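Local coordinates for protein benzoylformate Decarboxylase (Polynucleobacter necessarius, PDB 4K9Q) that probably acts as a thiamine diphosphate- and magnesium-dependent lyase, decarboxylating benzoylformate to benzaldehyde and carbon dioxide, at residues P91-A96 / G152-S157. Residues are numbered along the deposited sequence; the frame is centred on the assembly and turned at random.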
ATOM      1  N   PRO A  91      18.911 -12.240  -3.933  1.00 10.07           N
ATOM      2  CA  PRO A  91      17.751 -12.719  -4.696  1.00 11.08           C
ATOM      3  C   PRO A  91      17.004 -13.888  -4.028  1.00  9.91           C
ATOM      4  O   PRO A  91      16.870 -14.947  -4.640  1.00 11.94           O
ATOM      5  CB  PRO A  91      18.376 -13.152  -6.023  1.00 14.15           C
ATOM      6  CG  PRO A  91      19.769 -13.576  -5.664  1.00 12.85           C
ATOM      7  CD  PRO A  91      20.192 -12.670  -4.527  1.00 11.80           C
ATOM      8  N   LEU A  92      16.510 -13.688  -2.808  1.00 10.69           N
ATOM      9  CA  LEU A  92      15.749 -14.728  -2.119  1.00  8.82           C
ATOM     10  C   LEU A  92      14.341 -14.843  -2.683  1.00  9.31           C
ATOM     11  O   LEU A  92      13.714 -13.835  -3.039  1.00 11.73           O
ATOM     12  CB  LEU A  92      15.655 -14.421  -0.623  1.00  8.82           C
ATOM     13  CG  LEU A  92      16.965 -14.317   0.127  1.00  9.81           C
ATOM     14  CD1 LEU A  92      16.659 -14.097   1.614  1.00 12.51           C
ATOM     15  CD2 LEU A  92      17.804 -15.603  -0.095  1.00  9.78           C
ATOM     16  N   ILE A  93      13.847 -16.074  -2.770  1.00  8.49           N
ATOM     17  CA  ILE A  93      12.443 -16.288  -3.091  1.00 11.05           C
ATOM     18  C   ILE A  93      11.715 -16.629  -1.797  1.00  9.88           C
ATOM     19  O   ILE A  93      11.807 -17.762  -1.291  1.00 10.16           O
ATOM     20  CB  ILE A  93      12.271 -17.386  -4.150  1.00 12.55           C
ATOM     21  CG1 ILE A  93      12.982 -16.963  -5.440  1.00 13.08           C
ATOM     22  CG2 ILE A  93      10.781 -17.648  -4.414  1.00 10.79           C
ATOM     23  CD1 ILE A  93      12.986 -18.030  -6.525  1.00 14.42           C
ATOM     24  N   ILE A  94      11.026 -15.634  -1.244  1.00  8.31           N
ATOM     25  CA  ILE A  94      10.324 -15.816   0.021  1.00  9.44           C
ATOM     26  C   ILE A  94       8.953 -16.417  -0.240  1.00 10.71           C
ATOM     27  O   ILE A  94       8.134 -15.823  -0.942  1.00 12.31           O
ATOM     28  CB  ILE A  94      10.128 -14.489   0.785  1.00 10.35           C
ATOM     29  CG1 ILE A  94      11.441 -13.689   0.916  1.00  9.83           C
ATOM     30  CG2 ILE A  94       9.488 -14.774   2.155  1.00 12.49           C
ATOM     31  CD1 ILE A  94      12.549 -14.382   1.670  1.00 10.67           C
ATOM     32  N   THR A  95       8.693 -17.598   0.310  1.00  8.47           N
ATOM     33  CA  THR A  95       7.372 -18.192   0.165  1.00 10.95           C
ATOM     34  C   THR A  95       6.725 -18.375   1.525  1.00 12.38           C
ATOM     35  O   THR A  95       7.387 -18.741   2.488  1.00 12.28           O
ATOM     36  CB  THR A  95       7.406 -19.539  -0.584  1.00 12.64           C
ATOM     37  OG1 THR A  95       8.000 -20.551   0.245  1.00 12.57           O
ATOM     38  CG2 THR A  95       8.205 -19.403  -1.867  1.00 14.63           C
ATOM     39  N   ALA A  96       5.436 -18.078   1.611  1.00 11.48           N
ATOM     40  CA  ALA A  96       4.684 -18.389   2.819  1.00 11.76           C
ATOM     41  C   ALA A  96       3.399 -19.105   2.440  1.00 11.58           C
ATOM     42  O   ALA A  96       2.715 -18.699   1.502  1.00 11.48           O
ATOM     43  CB  ALA A  96       4.362 -17.126   3.596  1.00 11.43           C
ATOM     44  N   GLY A 152      17.283  -8.777  -5.684  1.00 10.71           N
ATOM     45  CA  GLY A 152      16.588  -8.582  -4.425  1.00 10.15           C
ATOM     46  C   GLY A 152      15.483  -9.585  -4.206  1.00 10.59           C
ATOM     47  O   GLY A 152      15.145 -10.350  -5.111  1.00 10.89           O
ATOM     48  N   PRO A 153      14.917  -9.604  -2.990  1.00 10.20           N
ATOM     49  CA  PRO A 153      13.946 -10.637  -2.627  1.00  9.50           C
ATOM     50  C   PRO A 153      12.553 -10.381  -3.184  1.00  9.89           C
ATOM     51  O   PRO A 153      12.161  -9.235  -3.429  1.00 10.02           O
ATOM     52  CB  PRO A 153      13.924 -10.571  -1.091  1.00 10.50           C
ATOM     53  CG  PRO A 153      14.262  -9.155  -0.785  1.00 11.05           C
ATOM     54  CD  PRO A 153      15.261  -8.736  -1.846  1.00  9.44           C
ATOM     55  N   VAL A 154      11.817 -11.465  -3.380  1.00 10.47           N
ATOM     56  CA  VAL A 154      10.427 -11.417  -3.826  1.00 10.25           C
ATOM     57  C   VAL A 154       9.586 -12.308  -2.906  1.00 10.80           C
ATOM     58  O   VAL A 154      10.125 -13.152  -2.177  1.00  9.93           O
ATOM     59  CB  VAL A 154      10.288 -11.902  -5.280  1.00 10.19           C
ATOM     60  CG1 VAL A 154      11.053 -10.991  -6.228  1.00 10.91           C
ATOM     61  CG2 VAL A 154      10.800 -13.329  -5.406  1.00 13.34           C
ATOM     62  N   PHE A 155       8.267 -12.113  -2.925  1.00  8.10           N
ATOM     63  CA  PHE A 155       7.392 -12.840  -2.007  1.00  9.34           C
ATOM     64  C   PHE A 155       6.215 -13.477  -2.733  1.00  9.78           C
ATOM     65  O   PHE A 155       5.510 -12.803  -3.494  1.00  9.81           O
ATOM     66  CB  PHE A 155       6.860 -11.912  -0.910  1.00  9.25           C
ATOM     67  CG  PHE A 155       5.814 -12.553  -0.037  1.00  9.10           C
ATOM     68  CD1 PHE A 155       6.166 -13.559   0.853  1.00 13.18           C
ATOM     69  CD2 PHE A 155       4.482 -12.173  -0.118  1.00 11.57           C
ATOM     70  CE1 PHE A 155       5.210 -14.168   1.664  1.00 12.92           C
ATOM     71  CE2 PHE A 155       3.518 -12.781   0.702  1.00 12.51           C
ATOM     72  CZ  PHE A 155       3.885 -13.787   1.578  1.00 11.71           C
ATOM     73  N   LEU A 156       6.010 -14.777  -2.493  1.00 10.56           N
ATOM     74  CA  LEU A 156       4.821 -15.487  -2.981  1.00  9.81           C
ATOM     75  C   LEU A 156       4.008 -16.032  -1.811  1.00 12.41           C
ATOM     76  O   LEU A 156       4.561 -16.680  -0.915  1.00 11.68           O
ATOM     77  CB  LEU A 156       5.222 -16.669  -3.871  1.00 12.87           C
ATOM     78  CG  LEU A 156       5.966 -16.366  -5.172  1.00  9.87           C
ATOM     79  CD1 LEU A 156       6.344 -17.670  -5.860  1.00 12.13           C
ATOM     80  CD2 LEU A 156       5.100 -15.502  -6.075  1.00 13.20           C
ATOM     81  N   SER A 157       2.706 -15.774  -1.836  1.00  9.94           N
ATOM     82  CA  SER A 157       1.751 -16.314  -0.888  1.00 11.81           C
ATOM     83  C   SER A 157       1.020 -17.453  -1.585  1.00 11.24           C
ATOM     84  O   SER A 157       0.390 -17.243  -2.626  1.00 10.91           O
ATOM     85  CB  SER A 157       0.765 -15.214  -0.484  1.00 12.63           C
ATOM     86  OG  SER A 157      -0.267 -15.728   0.333  1.00 11.81           O
TER
HETATM   87  O   HOH W   1       0.990 -16.126   2.844  1.00 10.96           O
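Ile94 and Phe155 pair near the start of two neighbouring parallel strands in the N-terminal, pyrimidine-binding (PYR) domain of a thiamine diphosphate enzyme, a three-layer alpha/beta/alpha fold with strand order 2-1-3-4-6-5. They illustrate how an inner parallel ladder is knit: Ile94 uses both of its backbone polar atoms on the one partner strand, giving its N-H to Val154 O (2.8 Å) and receiving the N-H of Leu156 on its own O (2.8 Å). Val154 N to Leu92 O and Ala96 N to Leu156 O continue the ladder on either side, and it runs on through Ala96 and Leu158, while Ile93 and Thr95 turn their backbones to the strand 66-69.

Packing is tightest on the face of Ile94, Phe155 and Ala96. With CG anti to its backbone N (chi1 173°), Phe155 sends its ring along the sheet toward Ala96, whose CB meets Phe155 CE1 at the ring edge, 3.6 Å away. Ile94 comes across this side chain at about a right angle, and its CG2 lies in the ring plane, 3.8 Å from Phe155 CD1, so both aliphatic neighbours border the rim. Leu82 of helix 79-88 covers Ile94 and Pro153 on this side.

The other face is looser between the strands: Ile93 CG1 and Val154 CG2 come no closer than 4.2 Å, and Ala142 and Thr145 of helix 135-147 pack against Val154. Thr95 OG1 there bonds to Val67 O and Asn68 ND2.

Beyond the ring, beside Ala96 and Ser157, a single water takes the place of direct side-chain contact, although the residues are buried. It donates to Ser157 OG, which also hydrogen-bonds Glu128 OE1, and reaches Ala96 O through a weak bond of 3.4 Å.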